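Local structure of adhesin (Streptococcus sanguinis SK1 = NCTC 7863, 6VT2) at residues W56-T61 and R79-V84; S175-V180 and I192-T197. The protein binds sialylated glycans such as sialyl T antigen through tandem Siglec-like modules, an activity that probably lets the streptococcus adhere to host glycoproteins. All coordinates share one frame; numbering follows the deposited sequence. Where two conformers were deposited one is given.

Interaction 1 of 2, residues W56-T61 and R79-V84; sequences WIRYST and RVYGIV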
ATOM      1  N   TRP A  56     -32.106  10.306 -32.079  1.00  8.91           N
ATOM      2  CA  TRP A  56     -31.639  10.029 -30.725  1.00  8.65           C
ATOM      3  C   TRP A  56     -31.751  11.227 -29.777  1.00  9.80           C
ATOM      4  O   TRP A  56     -31.455  11.032 -28.673  1.00 10.41           O
ATOM      5  CB  TRP A  56     -30.237   9.426 -30.797  1.00  8.63           C
ATOM      6  CG  TRP A  56     -29.271  10.186 -31.642  1.00  8.90           C
ATOM      7  CD1 TRP A  56     -28.951   9.915 -32.918  1.00  8.54           C
ATOM      8  CD2 TRP A  56     -28.536  11.349 -31.267  1.00  8.52           C
ATOM      9  NE1 TRP A  56     -28.060  10.828 -33.358  1.00 10.42           N
ATOM     10  CE2 TRP A  56     -27.765  11.706 -32.379  1.00  8.47           C
ATOM     11  CE3 TRP A  56     -28.405  12.074 -30.098  1.00  8.52           C
ATOM     12  CZ2 TRP A  56     -26.898  12.773 -32.363  1.00  9.94           C
ATOM     13  CZ3 TRP A  56     -27.569  13.149 -30.093  1.00 12.10           C
ATOM     14  CH2 TRP A  56     -26.845  13.499 -31.214  1.00 10.76           C
ATOM     15  N   ILE A  57     -32.130  12.408 -30.254  1.00 10.22           N
ATOM     16  CA  ILE A  57     -32.422  13.505 -29.347  1.00  9.28           C
ATOM     17  C   ILE A  57     -33.860  13.304 -28.900  1.00 12.83           C
ATOM     18  O   ILE A  57     -34.778  13.300 -29.724  1.00 14.44           O
ATOM     19  CB  ILE A  57     -32.253  14.854 -30.027  1.00 10.44           C
ATOM     20  CG1 ILE A  57     -30.826  15.042 -30.494  1.00 13.30           C
ATOM     21  CG2 ILE A  57     -32.661  15.957 -29.015  1.00 14.36           C
ATOM     22  CD1 ILE A  57     -30.651  16.410 -31.267  1.00 17.66           C
ATOM     23  N   ARG A  58     -34.067  13.104 -27.600  1.00  8.93           N
ATOM     24  CA  ARG A  58     -35.375  12.790 -27.041  1.00  9.17           C
ATOM     25  C   ARG A  58     -35.698  13.837 -25.989  1.00  8.81           C
ATOM     26  O   ARG A  58     -34.868  14.492 -25.530  1.00 10.77           O
ATOM     27  CB  ARG A  58     -35.300  11.408 -26.399  1.00 16.28           C
ATOM     28  CG  ARG A  58     -34.878  10.373 -27.415  1.00 15.77           C
ATOM     29  CD  ARG A  58     -34.783   9.006 -26.814  1.00 16.76           C
ATOM     30  NE  ARG A  58     -36.080   8.547 -26.360  1.00 18.05           N
ATOM     31  CZ  ARG A  58     -36.242   7.502 -25.565  1.00 28.20           C
ATOM     32  NH1 ARG A  58     -35.199   6.794 -25.190  1.00 21.60           N
ATOM     33  NH2 ARG A  58     -37.447   7.140 -25.164  1.00 28.53           N
ATOM     34  N   TYR A  59     -36.969  13.967 -25.731  1.00  9.60           N
ATOM     35  CA  TYR A  59     -37.376  14.874 -24.682  1.00 10.97           C
ATOM     36  C   TYR A  59     -38.659  14.421 -24.027  1.00 10.32           C
ATOM     37  O   TYR A  59     -39.419  13.766 -24.625  1.00 11.87           O
ATOM     38  CB  TYR A  59     -37.448  16.336 -25.105  1.00 10.62           C
ATOM     39  CG  TYR A  59     -38.492  16.626 -26.129  1.00  9.84           C
ATOM     40  CD1 TYR A  59     -38.306  16.319 -27.445  1.00  9.53           C
ATOM     41  CD2 TYR A  59     -39.625  17.306 -25.770  1.00 11.55           C
ATOM     42  CE1 TYR A  59     -39.267  16.619 -28.386  1.00 10.25           C
ATOM     43  CE2 TYR A  59     -40.585  17.621 -26.695  1.00 11.36           C
ATOM     44  CZ  TYR A  59     -40.402  17.296 -28.011  1.00 11.80           C
ATOM     45  OH  TYR A  59     -41.374  17.656 -28.880  1.00 15.33           O
ATOM     46  N   SER A  60     -38.836  14.880 -22.811  1.00 11.18           N
ATOM     47  CA  SER A  60     -40.040  14.514 -22.062  1.00 11.56           C
ATOM     48  C   SER A  60     -40.357  15.604 -21.061  1.00 13.04           C
ATOM     49  O   SER A  60     -39.497  16.182 -20.535  1.00 11.75           O
ATOM     50  CB  SER A  60     -39.857  13.207 -21.379  1.00 13.60           C
ATOM     51  OG  SER A  60     -38.882  13.305 -20.409  1.00 16.92           O
ATOM     52  N   THR A  61     -41.630  15.834 -20.834  1.00 12.22           N
ATOM     53  CA  THR A  61     -42.019  16.776 -19.817  1.00 10.93           C
ATOM     54  C   THR A  61     -43.114  16.160 -18.948  1.00 16.74           C
ATOM     55  O   THR A  61     -44.171  15.981 -19.417  1.00 16.48           O
ATOM     56  CB  THR A  61     -42.599  18.019 -20.435  1.00 12.44           C
ATOM     57  OG1 THR A  61     -41.691  18.511 -21.401  1.00 11.76           O
ATOM     58  CG2 THR A  61     -42.866  19.076 -19.379  1.00 14.41           C
ATOM     59  N   ARG A  79     -37.095  17.404 -19.761  1.00  9.18           N
ATOM     60  CA  ARG A  79     -35.825  16.710 -19.858  1.00  9.90           C
ATOM     61  C   ARG A  79     -35.480  16.538 -21.339  1.00 10.00           C
ATOM     62  O   ARG A  79     -36.278  16.059 -22.039  1.00 10.62           O
ATOM     63  CB  ARG A  79     -35.979  15.344 -19.224  1.00 10.78           C
ATOM     64  CG  ARG A  79     -34.676  14.547 -19.174  1.00 11.21           C
ATOM     65  CD  ARG A  79     -35.037  13.108 -18.865  1.00 14.92           C
ATOM     66  NE  ARG A  79     -33.830  12.344 -18.743  1.00 17.68           N
ATOM     67  CZ  ARG A  79     -33.723  11.093 -19.049  1.00 16.06           C
ATOM     68  NH1 ARG A  79     -32.548  10.512 -18.942  1.00 21.84           N
ATOM     69  NH2 ARG A  79     -34.760  10.416 -19.427  1.00 16.56           N
ATOM     70  N   VAL A  80     -34.281  16.922 -21.746  1.00  8.84           N
ATOM     71  CA  VAL A  80     -33.796  16.660 -23.121  1.00  8.77           C
ATOM     72  C   VAL A  80     -32.630  15.693 -22.930  1.00  8.76           C
ATOM     73  O   VAL A  80     -31.849  15.934 -22.124  1.00  9.24           O
ATOM     74  CB  VAL A  80     -33.387  17.955 -23.827  1.00  8.70           C
ATOM     75  CG1 VAL A  80     -32.962  17.676 -25.248  1.00 10.28           C
ATOM     76  CG2 VAL A  80     -34.519  18.966 -23.829  1.00 10.10           C
ATOM     77  N   TYR A  81     -32.646  14.578 -23.622  1.00  8.76           N
ATOM     78  CA  TYR A  81     -31.688  13.499 -23.311  1.00  9.66           C
ATOM     79  C   TYR A  81     -31.549  12.590 -24.520  1.00 10.87           C
ATOM     80  O   TYR A  81     -32.260  12.651 -25.417  1.00  9.16           O
ATOM     81  CB  TYR A  81     -32.235  12.683 -22.123  1.00 10.03           C
ATOM     82  CG  TYR A  81     -33.524  11.953 -22.401  1.00 11.49           C
ATOM     83  CD1 TYR A  81     -34.744  12.597 -22.451  1.00 10.41           C
ATOM     84  CD2 TYR A  81     -33.515  10.607 -22.642  1.00 14.78           C
ATOM     85  CE1 TYR A  81     -35.900  11.914 -22.764  1.00 13.96           C
ATOM     86  CE2 TYR A  81     -34.645   9.909 -22.972  1.00 13.36           C
ATOM     87  CZ  TYR A  81     -35.857  10.547 -22.989  1.00 19.02           C
ATOM     88  OH  TYR A  81     -36.953   9.815 -23.293  1.00 19.95           O
ATOM     89  N   GLY A  82     -30.594  11.702 -24.399  1.00 10.36           N
ATOM     90  CA  GLY A  82     -30.405  10.678 -25.398  1.00 10.82           C
ATOM     91  C   GLY A  82     -29.052  10.041 -25.234  1.00  9.94           C
ATOM     92  O   GLY A  82     -28.392  10.274 -24.298  1.00 12.38           O
ATOM     93  N   ILE A  83     -28.748   9.170 -26.162  1.00  9.86           N
ATOM     94  CA  ILE A  83     -27.447   8.500 -26.255  1.00  8.69           C
ATOM     95  C   ILE A  83     -26.867   8.872 -27.616  1.00  8.64           C
ATOM     96  O   ILE A  83     -27.489   8.584 -28.649  1.00 10.12           O
ATOM     97  CB  ILE A  83     -27.601   6.982 -26.105  1.00 10.79           C
ATOM     98  CG1 ILE A  83     -28.155   6.678 -24.728  1.00 15.74           C
ATOM     99  CG2 ILE A  83     -26.261   6.342 -26.381  1.00 12.20           C
ATOM    100  CD1 ILE A  83     -28.634   5.231 -24.650  1.00 18.66           C
ATOM    101  N   VAL A  84     -25.696   9.513 -27.616  1.00  8.81           N
ATOM    102  CA  VAL A  84     -25.038   9.810 -28.897  1.00  8.55           C
ATOM    103  C   VAL A  84     -24.519   8.519 -29.476  1.00  8.57           C
ATOM    104  O   VAL A  84     -23.806   7.817 -28.773  1.00  8.60           O
ATOM    105  CB  VAL A  84     -23.890  10.788 -28.722  1.00  8.80           C
ATOM    106  CG1 VAL A  84     -23.229  11.117 -30.053  1.00  8.98           C
ATOM    107  CG2 VAL A  84     -24.449  12.068 -27.993  1.00 11.11           C
TER
HETATM  108  O   HOH W   1     -31.193   8.529 -27.598  1.00 12.75           O
HETATM  109  O   HOH W   2     -39.042  10.908 -24.534  1.00 19.60           O
HETATM  110  O   HOH W   3     -37.808  10.829 -19.628  1.00 24.38           O
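At the border of an antiparallel sheet in the first SigLec-like domain, edge strand 58-61 pairs with strand 76-83, R58 facing Y81 and S60 facing R79 in hydrogen-bonded pairs. Two backbone hydrogen bonds close each pair, among them R58 N to Y81 O at 2.9 Å and R79 N to S60 O at 2.8 Å. Y59 and V80 form the non-hydrogen-bonded pair between them and turn Y59 CB and V80 CG2 against each other on the opposite sheet face. On the R58 face, the aromatic ring of Y81 lies between two arginine side chains. R58 CB sits over one side, 3.8 Å from the centroid of the Y81 ring, a CH-pi contact; the R79 guanidinium covers the other, its NH2 3.3 Å above the centre of the same ring. With chi1 at 64°, Y81 CG stands between its own N and carbonyl carbon, which leans the ring toward strand 58-61. Farther out, R58 NH2 comes within 3.3 Å of Y81 OH, but the hydroxyl lies above the guanidinium plane and the angle is too poor for a hydrogen bond. A water links Y81 OH to Y59 O instead, and another joins S60 OG to R79 NH2. Beyond the paired residues, a water donates to W56 O at 2.7 Å and accepts from I83 N. With R79 anchored by a salt bridge to E23, R58 CB and the R79 guanidinium together set the orientation of the Y81 ring, the R79 charge over its pi cloud being probably favourable.

Interaction 2 of 2, residues S175-V180 and I192-T197; sequences SENGTV and IAAAQT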
ATOM      1  N   SER A 175       3.544   0.001 -26.047  1.00 18.35           N
ATOM      2  CA  SER A 175       4.459  -0.238 -27.145  1.00 17.38           C
ATOM      3  C   SER A 175       5.760  -0.833 -26.625  1.00 19.97           C
ATOM      4  O   SER A 175       5.957  -1.012 -25.413  1.00 18.81           O
ATOM      5  CB  SER A 175       4.775   1.053 -27.882  1.00 21.56           C
ATOM      6  OG  SER A 175       5.641   1.872 -27.110  1.00 18.51           O
ATOM      7  N   GLU A 176       6.681  -1.062 -27.568  0.59 21.80           N
ATOM      8  CA  GLU A 176       7.961  -1.672 -27.243  0.59 21.90           C
ATOM      9  C   GLU A 176       8.775  -0.853 -26.258  0.59 21.01           C
ATOM     10  O   GLU A 176       9.630  -1.430 -25.573  0.59 21.91           O
ATOM     11  CB  GLU A 176       8.758  -1.890 -28.538  0.59 22.61           C
ATOM     12  CG  GLU A 176       8.102  -2.864 -29.519  0.59 33.18           C
ATOM     13  CD  GLU A 176       6.940  -2.249 -30.320  0.59 32.89           C
ATOM     14  OE1 GLU A 176       6.513  -1.115 -30.020  0.59 32.50           O
ATOM     15  OE2 GLU A 176       6.454  -2.913 -31.257  0.59 43.28           O
ATOM     16  N   ASN A 177       8.550   0.458 -26.179  1.00 15.57           N
ATOM     17  CA  ASN A 177       9.293   1.356 -25.306  1.00 18.43           C
ATOM     18  C   ASN A 177       8.458   1.889 -24.152  1.00 12.72           C
ATOM     19  O   ASN A 177       8.879   2.838 -23.467  1.00 15.27           O
ATOM     20  CB  ASN A 177       9.891   2.511 -26.112  1.00 23.04           C
ATOM     21  CG  ASN A 177       8.858   3.505 -26.570  1.00 21.51           C
ATOM     22  OD1 ASN A 177       7.678   3.275 -26.445  1.00 17.79           O
ATOM     23  ND2 ASN A 177       9.306   4.631 -27.058  1.00 29.80           N
ATOM     24  N   GLY A 178       7.285   1.294 -23.912  1.00 16.56           N
ATOM     25  CA  GLY A 178       6.487   1.724 -22.789  1.00 16.17           C
ATOM     26  C   GLY A 178       5.472   2.833 -23.045  1.00 13.24           C
ATOM     27  O   GLY A 178       4.794   3.240 -22.100  1.00 15.23           O
ATOM     28  N   THR A 179       5.321   3.286 -24.291  1.00 12.23           N
ATOM     29  CA  THR A 179       4.298   4.259 -24.610  1.00 14.12           C
ATOM     30  C   THR A 179       2.943   3.600 -24.448  1.00 11.77           C
ATOM     31  O   THR A 179       2.684   2.539 -25.026  1.00 15.77           O
ATOM     32  CB  THR A 179       4.448   4.744 -26.034  1.00 17.18           C
ATOM     33  OG1 THR A 179       5.732   5.323 -26.251  1.00 17.42           O
ATOM     34  CG2 THR A 179       3.408   5.842 -26.316  1.00 15.47           C
ATOM     35  N   VAL A 180       2.047   4.267 -23.721  1.00 12.58           N
ATOM     36  CA  VAL A 180       0.757   3.683 -23.434  1.00 13.66           C
ATOM     37  C   VAL A 180      -0.291   4.376 -24.280  1.00 13.61           C
ATOM     38  O   VAL A 180      -0.371   5.605 -24.307  1.00 15.71           O
ATOM     39  CB  VAL A 180       0.420   3.808 -21.954  1.00 16.05           C
ATOM     40  CG1 VAL A 180      -1.084   3.401 -21.734  1.00 14.93           C
ATOM     41  CG2 VAL A 180       1.311   2.922 -21.136  1.00 15.54           C
ATOM     42  N   ILE A 192       0.100   8.043 -23.027  1.00 14.84           N
ATOM     43  CA  ILE A 192       1.003   8.354 -21.927  1.00 17.73           C
ATOM     44  C   ILE A 192       2.405   8.025 -22.409  1.00 14.11           C
ATOM     45  O   ILE A 192       2.671   6.886 -22.794  1.00 16.30           O
ATOM     46  CB  ILE A 192       0.645   7.574 -20.666  1.00 17.09           C
ATOM     47  CG1 ILE A 192      -0.814   7.776 -20.277  1.00 20.22           C
ATOM     48  CG2 ILE A 192       1.535   8.074 -19.497  1.00 19.78           C
ATOM     49  CD1 ILE A 192      -1.166   7.021 -19.039  1.00 18.01           C
ATOM     50  N   ALA A 193       3.280   9.031 -22.437  1.00 15.48           N
ATOM     51  CA  ALA A 193       4.600   8.881 -23.023  1.00 16.44           C
ATOM     52  C   ALA A 193       5.443   7.966 -22.173  1.00 16.20           C
ATOM     53  O   ALA A 193       5.290   7.908 -20.941  1.00 15.60           O
ATOM     54  CB  ALA A 193       5.306  10.223 -23.136  1.00 23.12           C
ATOM     55  N   ALA A 194       6.335   7.271 -22.875  1.00 15.72           N
ATOM     56  CA  ALA A 194       7.260   6.326 -22.242  1.00 20.50           C
ATOM     57  C   ALA A 194       8.020   6.944 -21.085  1.00 20.80           C
ATOM     58  O   ALA A 194       8.258   6.281 -20.077  1.00 16.72           O
ATOM     59  CB  ALA A 194       8.241   5.799 -23.273  1.00 19.11           C
ATOM     60  N   ALA A 195       8.370   8.219 -21.184  1.00 20.77           N
ATOM     61  CA  ALA A 195       9.073   8.872 -20.080  1.00 18.33           C
ATOM     62  C   ALA A 195       8.253   8.854 -18.805  1.00 29.81           C
ATOM     63  O   ALA A 195       8.809   8.882 -17.694  1.00 23.17           O
ATOM     64  CB  ALA A 195       9.425  10.311 -20.480  1.00 28.23           C
ATOM     65  N   GLN A 196       6.929   8.798 -18.922  1.00 19.77           N
ATOM     66  CA  GLN A 196       6.095   8.765 -17.736  1.00 18.48           C
ATOM     67  C   GLN A 196       5.664   7.360 -17.342  1.00 17.14           C
ATOM     68  O   GLN A 196       4.879   7.208 -16.411  1.00 22.64           O
ATOM     69  CB  GLN A 196       4.849   9.639 -17.953  1.00 21.58           C
ATOM     70  CG  GLN A 196       5.089  11.101 -17.784  1.00 32.86           C
ATOM     71  CD  GLN A 196       6.044  11.665 -18.785  1.00 35.69           C
ATOM     72  OE1 GLN A 196       5.776  11.672 -19.996  1.00 33.73           O
ATOM     73  NE2 GLN A 196       7.187  12.143 -18.296  1.00 37.76           N
ATOM     74  N   THR A 197       6.138   6.315 -18.025  1.00 16.60           N
ATOM     75  CA  THR A 197       5.723   4.981 -17.664  1.00 18.93           C
ATOM     76  C   THR A 197       6.868   4.077 -17.254  1.00 17.90           C
ATOM     77  O   THR A 197       6.650   3.202 -16.422  1.00 18.72           O
ATOM     78  CB  THR A 197       4.965   4.314 -18.811  1.00 16.55           C
ATOM     79  OG1 THR A 197       5.836   4.163 -19.920  1.00 15.46           O
ATOM     80  CG2 THR A 197       3.789   5.218 -19.238  1.00 19.26           C
TER
HETATM   81  O   HOH W   4       6.429   7.784 -25.714  1.00 19.77           O
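The carboxamide of N177 turns one face to the methyl of A194, whose CB stands about 4.1 Å from N177 CG, OD1 and ND2 alike. From that same face T179 grips N177 OD1 twice: T179 OG1 donates to it at 2.8 Å, only modestly tilted from the carbonyl plane, while T179 N reaches it at 3.2 Å from 37° out of that plane. The second bond makes an Asx turn, reached because N177 CG lies between its backbone N and carbonyl carbon (chi1 72°), folding the amide back over the type I turn S175-G178. A second flat group, the peptide carbonyl of G178, is approached from above its plane by T197 OG1, which donates to G178 O at a short 2.6 Å. A194 CB also presses close to the backbone, lying 3.0 Å from N177 O. Hydroxyl T179 OG1 serves both segments: while giving its proton to N177, it accepts from a water that in turn takes the amide hydrogen of A194, at the start of the 3-10 segment 194-196. Three kinds of link, methyl on amide, hydroxyl on carbonyl and water bridge, therefore tie the two loops together. Regular pairing resumes with V180 and I192, where V180 N meets I192 O at 2.8 Å in the carbonyl plane, almost perfectly straight at the hydrogen (178°). Here strands 180-183 and 189-192 form an antiparallel hairpin in the atypical Rib domain. V180, I192 and T197 direct their side chains onto helix 149-162, against V155 and V159, while T197 also shares a backbone hydrogen bond with T139 of strand 139-141.

Interaction 1 and interaction 2 follow one another along the chain, the first closing before the second opens, and they share neither sheet nor domain. Their centres lie about 40 Å apart and their nearest atoms about 24 Å, with no touch. The 56-61/79-84 pair lies at the edge of a sheet in the SigLec-like domain, where the side chain of I57 comes within about 7 Å of the bound sialic acid; the 175-180/192-197 pair joins loops of the following atypical Rib domain. Each thus belongs to the internal framework of its own module. The same two-domain order recurs in the second half of the chain, consistent with an adhesin that presents tandem glycan-binding units spaced along an elongated molecule.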